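Local coordinates for protein cytochrome c-555 (Chlorobium tepidum, PDB 4J20) that carries a single covalently bound heme c and transfers electrons, reacting with cytochrome c oxidases, though its part in bacterial photosynthesis is not established, at residues Ala10-Ala14 against Ser15-Cys19; Gln42-Asn45 against Thr46-Lys50. The protein carries 2 engineered substitutions. All blocks are in the same frame, centred on the assembly; numbering follows the deposited sequence. Where two conformers were deposited one is given.

Interaction 1 of 2, residues Ala10-Ala14 against Ser15-Cys19; sequences ATYDA and SCATC. With HEB (heme b/c), chain I.
The Tyr12 ring lies against Ala17 and Cys16, where helix 5-15 ends and the CXXCH heme-attachment motif of c-type cytochromes begins. Over one ring face, offset toward the rim, sits Ala17 N, 3.8 Å above the plane. The CB of Ala17 touches the ring at Tyr12 CE2 (3.6 Å), while Cys16 CB meets Tyr12 CD1 obliquely at 3.5 Å. With CG anti to the backbone N (chi1 172°), the ring reaches along the chain toward this turn; Tyr82, its plane inclined to that of Tyr12, and Met83 of helix 73-85 also contact it.

The turn is gripped through backbone carbonyls. Tyr12 O accepts from two amides that approach from opposite faces of its carbonyl plane: Ala17 N at 2.8 Å, the straighter bond (162°), and Cys16 N at 2.9 Å. One residue earlier, Ser15 N donates to Thr11 O over 2.8 Å, in a distinctly bent bond. Water 1 extends the join, donating to Asp13 O and accepting from Thr18 N. The Asp13 carboxylate turns back along its own helix to a salt bridge with Lys9. The turn leads into Cys16, whose sulfur is bonded to the heme, and Cys19 supplies the second thioether. The Cys16 SG bond to heme CAB measures 1.8 Å.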
loop_
_atom_site.group_PDB
_atom_site.type_symbol
_atom_site.label_atom_id
_atom_site.label_comp_id
_atom_site.label_asym_id
_atom_site.label_seq_id
_atom_site.Cartn_x
_atom_site.Cartn_y
_atom_site.Cartn_z
ATOM N N ALA A 10 0.650 8.101 8.898
ATOM C CA ALA A 10 1.522 7.694 9.987
ATOM C C ALA A 10 1.952 6.239 9.791
ATOM O O ALA A 10 3.138 5.888 10.013
ATOM C CB ALA A 10 0.830 7.861 11.357
ATOM N N THR A 11 1.019 5.370 9.392
ATOM C CA THR A 11 1.350 3.968 9.168
ATOM C C THR A 11 2.244 3.846 7.946
ATOM O O THR A 11 3.216 3.102 7.952
ATOM C CB THR A 11 0.096 3.110 9.041
ATOM O OG1 THR A 11 -0.551 3.074 10.317
ATOM C CG2 THR A 11 0.417 1.703 8.659
ATOM N N TYR A 12 1.920 4.588 6.896
ATOM C CA TYR A 12 2.712 4.520 5.679
ATOM C C TYR A 12 4.160 4.890 6.004
ATOM O O TYR A 12 5.108 4.172 5.605
ATOM C CB TYR A 12 2.170 5.501 4.627
ATOM C CG TYR A 12 3.098 5.579 3.438
ATOM C CD1 TYR A 12 3.145 4.530 2.520
ATOM C CD2 TYR A 12 3.986 6.623 3.269
ATOM C CE1 TYR A 12 4.058 4.531 1.458
ATOM C CE2 TYR A 12 4.907 6.610 2.215
ATOM C CZ TYR A 12 4.923 5.551 1.344
ATOM O OH TYR A 12 5.834 5.516 0.292
ATOM N N ASP A 13 4.375 6.000 6.685
ATOM C CA ASP A 13 5.718 6.450 6.959
ATOM C C ASP A 13 6.502 5.425 7.765
ATOM O O ASP A 13 7.709 5.189 7.500
ATOM C CB ASP A 13 5.703 7.767 7.736
ATOM C CG ASP A 13 5.281 8.956 6.892
ATOM O OD1 ASP A 13 5.286 8.887 5.637
ATOM O OD2 ASP A 13 4.902 9.975 7.526
ATOM N N ALA A 14 5.859 4.803 8.745
ATOM C CA ALA A 14 6.570 3.907 9.649
ATOM C C ALA A 14 6.740 2.487 9.127
ATOM O O ALA A 14 7.722 1.821 9.488
ATOM C CB ALA A 14 5.865 3.870 10.976
ATOM N N SER A 15 5.835 2.034 8.259
ATOM C CA SER A 15 5.765 0.615 7.953
ATOM C C SER A 15 5.791 0.299 6.460
ATOM O O SER A 15 5.864 -0.894 6.120
ATOM C CB SER A 15 4.509 -0.005 8.569
ATOM O OG SER A 15 4.579 0.013 9.991
ATOM N N CYS A 16 5.675 1.279 5.584
ATOM C CA CYS A 16 5.460 1.012 4.176
ATOM C C CYS A 16 6.455 1.742 3.310
ATOM O O CYS A 16 6.876 1.212 2.255
ATOM C CB CYS A 16 4.016 1.388 3.788
ATOM S SG CYS A 16 2.732 0.845 4.937
ATOM N N ALA A 17 6.768 2.978 3.653
ATOM C CA ALA A 17 7.713 3.782 2.885
ATOM C C ALA A 17 9.031 3.071 2.717
ATOM O O ALA A 17 9.720 3.283 1.723
ATOM C CB ALA A 17 7.899 5.118 3.609
ATOM N N THR A 18 9.434 2.263 3.682
ATOM C CA THR A 18 10.710 1.630 3.577
ATOM C C THR A 18 10.889 0.919 2.228
ATOM O O THR A 18 11.977 0.953 1.652
ATOM C CB THR A 18 10.943 0.688 4.757
ATOM O OG1 THR A 18 12.268 0.148 4.679
ATOM C CG2 THR A 18 9.926 -0.399 4.759
ATOM N N CYS A 19 9.842 0.331 1.680
ATOM C CA CYS A 19 9.897 -0.207 0.327
ATOM C C CYS A 19 9.300 0.717 -0.707
ATOM O O CYS A 19 9.846 0.816 -1.817
ATOM C CB CYS A 19 9.208 -1.570 0.238
ATOM S SG CYS A 19 10.011 -2.797 1.249
HETATM FE FE HEB I . 3.627 -3.068 -0.452
HETATM C CHA HEB I . 2.554 -3.922 -3.562
HETATM C CHB HEB I . 0.648 -1.475 0.140
HETATM C CHC HEB I . 4.618 -2.362 2.715
HETATM C CHD HEB I . 6.691 -4.395 -1.118
HETATM N NA HEB I . 1.929 -2.781 -1.495
HETATM C C1A HEB I . 1.680 -3.187 -2.808
HETATM C C2A HEB I . 0.380 -2.707 -3.191
HETATM C C3A HEB I . -0.117 -2.014 -2.173
HETATM C C4A HEB I . 0.833 -2.050 -1.107
HETATM C CMA HEB I . -1.462 -1.307 -2.095
HETATM C CAA HEB I . -0.231 -2.938 -4.573
HETATM C CBA HEB I . -1.286 -4.048 -4.536
HETATM C CGA HEB I . -1.872 -4.401 -5.881
HETATM O O1A HEB I . -1.406 -3.907 -6.949
HETATM O O2A HEB I . -2.801 -5.249 -5.866
HETATM N NB HEB I . 2.812 -2.100 1.112
HETATM C C1B HEB I . 1.540 -1.536 1.182
HETATM C C2B HEB I . 1.288 -1.061 2.509
HETATM C C3B HEB I . 2.402 -1.283 3.228
HETATM C C4B HEB I . 3.366 -1.951 2.384
HETATM C CMB HEB I . 0.010 -0.350 2.877
HETATM C CAB HEB I . 2.701 -0.963 4.672
HETATM C CBB HEB I . 1.630 -1.484 5.642
HETATM N NC HEB I . 5.331 -3.303 0.557
HETATM C C1C HEB I . 5.533 -2.967 1.886
HETATM C C2C HEB I . 6.869 -3.337 2.284
HETATM C C3C HEB I . 7.466 -3.844 1.199
HETATM C C4C HEB I . 6.520 -3.882 0.139
HETATM C CMC HEB I . 7.446 -3.013 3.662
HETATM C CAC HEB I . 8.908 -4.315 1.039
HETATM C CBC HEB I . 9.381 -5.413 1.990
HETATM N ND HEB I . 4.453 -3.993 -2.038
HETATM C C1D HEB I . 5.751 -4.484 -2.108
HETATM C C2D HEB I . 6.005 -5.040 -3.392
HETATM C C3D HEB I . 4.769 -4.899 -4.130
HETATM C C4D HEB I . 3.848 -4.243 -3.241
HETATM C CMD HEB I . 7.269 -5.676 -3.911
HETATM C CAD HEB I . 4.497 -5.318 -5.564
HETATM C CBD HEB I . 4.070 -6.796 -5.714
HETATM C CGD HEB I . 3.793 -7.121 -7.130
HETATM O O1D HEB I . 2.859 -6.527 -7.692
HETATM O O2D HEB I . 4.499 -7.900 -7.723
HETATM O O HOH W 1 8.783 2.757 6.427
#

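Interaction 2 of 2, residues Gln42-Asn45 against Thr46-Lys50; sequences QGMN and TLVSK. With HEB (heme b/c), chain I; SO4 (sulfate ion), chain C.
Met44 and Val48 pack one turn apart at the start of helix 44-53, with Met44 CE 3.8 Å from Val48 CG2. Here the packing is close: the methionine chain, bent at chi2 and chi3, carries its methyl along the helix toward the valine. In a separate close contact, Leu47 CG rests on Gly43 O. Regular helical bonds hold the first turns. Leu47 N reaches Gly43 O in the carbonyl plane at 3.0 Å, followed by Val48 N to Met44 O and Ser49 N to Asn45 O.

The N-cap side is looser and wetter: at Gly43, whose positive phi is 86°, a sulfate and waters take the place of side-chain packing. The sulfate, probably from the crystallisation liquor, accepts from two amides of the first turn, Met44 N to O3 (2.9 Å) and Asn45 N to O1 (3.1 Å), consistent with the favourable field at a helix start. Water 2 joins it to Gln42 O and Thr46 N, and water 3 bridges Gln42 O and Thr46 OG1.

In the conformer given, Lys50 bends at chi3 (70°) and its NZ donates to heme propionate O2A at 2.9 Å; Lys50 also makes a cation-pi contact with Tyr55. Leu47 CD2 lies against that propionate's carboxyl carbon. Met44 and Leu47 both press on Val80 of helix 73-85, Leu47 also on Val84, and Tyr3 of the N-terminal loop touches Met44 and Val48.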
loop_
_atom_site.group_PDB
_atom_site.type_symbol
_atom_site.label_atom_id
_atom_site.label_comp_id
_atom_site.label_asym_id
_atom_site.label_seq_id
_atom_site.Cartn_x
_atom_site.Cartn_y
_atom_site.Cartn_z
ATOM N N GLN A 42 -7.955 -1.837 -9.812
ATOM C CA GLN A 42 -8.434 -2.994 -9.095
ATOM C C GLN A 42 -9.430 -2.605 -8.034
ATOM O O GLN A 42 -10.162 -3.467 -7.544
ATOM C CB GLN A 42 -7.303 -3.778 -8.458
ATOM C CG GLN A 42 -6.342 -4.383 -9.444
ATOM C CD GLN A 42 -5.266 -5.091 -8.756
ATOM O OE1 GLN A 42 -4.424 -4.465 -8.110
ATOM N NE2 GLN A 42 -5.305 -6.411 -8.790
ATOM N N GLY A 43 -9.387 -1.326 -7.589
ATOM C CA GLY A 43 -10.231 -0.802 -6.526
ATOM C C GLY A 43 -9.634 -1.058 -5.155
ATOM O O GLY A 43 -8.753 -1.899 -4.967
ATOM N N MET A 44 -10.101 -0.264 -4.202
ATOM C CA MET A 44 -9.573 -0.308 -2.855
ATOM C C MET A 44 -9.797 -1.616 -2.171
ATOM O O MET A 44 -8.922 -2.076 -1.425
ATOM C CB MET A 44 -10.102 0.859 -2.001
ATOM C CG MET A 44 -9.518 2.196 -2.406
ATOM S SD MET A 44 -7.747 2.360 -1.955
ATOM C CE MET A 44 -7.807 2.298 -0.166
ATOM N N ASN A 45 -10.948 -2.232 -2.310
ATOM C CA ASN A 45 -11.190 -3.479 -1.628
ATOM C C ASN A 45 -10.096 -4.504 -1.951
ATOM O O ASN A 45 -9.546 -5.137 -1.055
ATOM C CB ASN A 45 -12.583 -4.015 -1.938
ATOM C CG ASN A 45 -12.895 -5.249 -1.144
ATOM O OD1 ASN A 45 -12.886 -6.355 -1.663
ATOM N ND2 ASN A 45 -13.096 -5.069 0.144
ATOM N N THR A 46 -9.774 -4.650 -3.220
ATOM C CA THR A 46 -8.755 -5.601 -3.647
ATOM C C THR A 46 -7.377 -5.117 -3.193
ATOM O O THR A 46 -6.590 -5.919 -2.689
ATOM C CB THR A 46 -8.775 -5.768 -5.139
ATOM O OG1 THR A 46 -9.979 -6.463 -5.476
ATOM C CG2 THR A 46 -7.596 -6.553 -5.629
ATOM N N LEU A 47 -7.051 -3.821 -3.370
ATOM C CA LEU A 47 -5.732 -3.376 -2.939
ATOM C C LEU A 47 -5.504 -3.643 -1.453
ATOM O O LEU A 47 -4.422 -4.082 -1.050
ATOM C CB LEU A 47 -5.537 -1.869 -3.232
ATOM C CG LEU A 47 -5.461 -1.489 -4.701
ATOM C CD1 LEU A 47 -5.393 -0.001 -4.881
ATOM C CD2 LEU A 47 -4.266 -2.133 -5.370
ATOM N N VAL A 48 -6.476 -3.285 -0.647
ATOM C CA VAL A 48 -6.354 -3.474 0.796
ATOM C C VAL A 48 -6.303 -4.977 1.147
ATOM O O VAL A 48 -5.503 -5.396 2.005
ATOM C CB VAL A 48 -7.467 -2.731 1.540
ATOM C CG1 VAL A 48 -7.371 -3.035 3.046
ATOM C CG2 VAL A 48 -7.368 -1.222 1.273
ATOM N N SER A 49 -7.145 -5.797 0.514
ATOM C CA SER A 49 -7.130 -7.226 0.804
ATOM C C SER A 49 -5.776 -7.832 0.485
ATOM O O SER A 49 -5.216 -8.641 1.272
ATOM C CB SER A 49 -8.199 -7.944 -0.012
ATOM O OG SER A 49 -8.094 -9.350 0.194
ATOM N N LYS A 50 -5.205 -7.469 -0.653
ATOM C CA LYS A 50 -3.913 -8.034 -1.016
ATOM C C LYS A 50 -2.830 -7.514 -0.090
ATOM O O LYS A 50 -1.845 -8.242 0.185
ATOM C CB LYS A 50 -3.598 -7.725 -2.468
ATOM C CG LYS A 50 -4.489 -8.557 -3.437
ATOM C CD LYS A 50 -4.338 -8.131 -4.893
ATOM C CE LYS A 50 -2.982 -8.503 -5.475
ATOM N NZ LYS A 50 -2.845 -7.938 -6.863
HETATM FE FE HEB I . 3.627 -3.068 -0.452
HETATM C CHA HEB I . 2.554 -3.922 -3.562
HETATM C CHB HEB I . 0.648 -1.475 0.140
HETATM C CHC HEB I . 4.618 -2.362 2.715
HETATM C CHD HEB I . 6.691 -4.395 -1.118
HETATM N NA HEB I . 1.929 -2.781 -1.495
HETATM C C1A HEB I . 1.680 -3.187 -2.808
HETATM C C2A HEB I . 0.380 -2.707 -3.191
HETATM C C3A HEB I . -0.117 -2.014 -2.173
HETATM C C4A HEB I . 0.833 -2.050 -1.107
HETATM C CMA HEB I . -1.462 -1.307 -2.095
HETATM C CAA HEB I . -0.231 -2.938 -4.573
HETATM C CBA HEB I . -1.286 -4.048 -4.536
HETATM C CGA HEB I . -1.872 -4.401 -5.881
HETATM O O1A HEB I . -1.406 -3.907 -6.949
HETATM O O2A HEB I . -2.801 -5.249 -5.866
HETATM N NB HEB I . 2.812 -2.100 1.112
HETATM C C1B HEB I . 1.540 -1.536 1.182
HETATM C C2B HEB I . 1.288 -1.061 2.509
HETATM C C3B HEB I . 2.402 -1.283 3.228
HETATM C C4B HEB I . 3.366 -1.951 2.384
HETATM C CMB HEB I . 0.010 -0.350 2.877
HETATM C CAB HEB I . 2.701 -0.963 4.672
HETATM C CBB HEB I . 1.630 -1.484 5.642
HETATM N NC HEB I . 5.331 -3.303 0.557
HETATM C C1C HEB I . 5.533 -2.967 1.886
HETATM C C2C HEB I . 6.869 -3.337 2.284
HETATM C C3C HEB I . 7.466 -3.844 1.199
HETATM C C4C HEB I . 6.520 -3.882 0.139
HETATM C CMC HEB I . 7.446 -3.013 3.662
HETATM C CAC HEB I . 8.908 -4.315 1.039
HETATM C CBC HEB I . 9.381 -5.413 1.990
HETATM N ND HEB I . 4.453 -3.993 -2.038
HETATM C C1D HEB I . 5.751 -4.484 -2.108
HETATM C C2D HEB I . 6.005 -5.040 -3.392
HETATM C C3D HEB I . 4.769 -4.899 -4.130
HETATM C C4D HEB I . 3.848 -4.243 -3.241
HETATM C CMD HEB I . 7.269 -5.676 -3.911
HETATM C CAD HEB I . 4.497 -5.318 -5.564
HETATM C CBD HEB I . 4.070 -6.796 -5.714
HETATM C CGD HEB I . 3.793 -7.121 -7.130
HETATM O O1D HEB I . 2.859 -6.527 -7.692
HETATM O O2D HEB I . 4.499 -7.900 -7.723
HETATM S S SO4 C . -13.735 -0.379 -4.550
HETATM O O1 SO4 C . -13.598 -0.962 -3.202
HETATM O O2 SO4 C . -15.086 0.140 -4.710
HETATM O O3 SO4 C . -12.781 0.792 -4.661
HETATM O O4 SO4 C . -13.421 -1.555 -5.422
HETATM O O HOH W 2 -11.677 -3.727 -5.330
HETATM O O HOH W 3 -10.334 -6.267 -8.191
HETATM O O HOH W 4 -13.027 -6.211 -4.887
#

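Overall arrangement
From the N terminus the chain enters helix 5-15, and interaction 1 makes the turn from its end into helix 17-20, the two heme-bound cysteines lying just before and within it. After helix 33-40, interaction 2 starts helix 44-53, ahead of the small antiparallel pair 55-56 and 61-62. Each is a local contact between adjoining segments, so neither encloses a long loop; they follow in series without nesting or crossing. The centres of interaction 1 and interaction 2 are about 18 Å apart, on opposite sides of the chain's centre. The heme links them: the thioethers belong to interaction 1, a propionate meets interaction 2, and helix 73-85 contacts both.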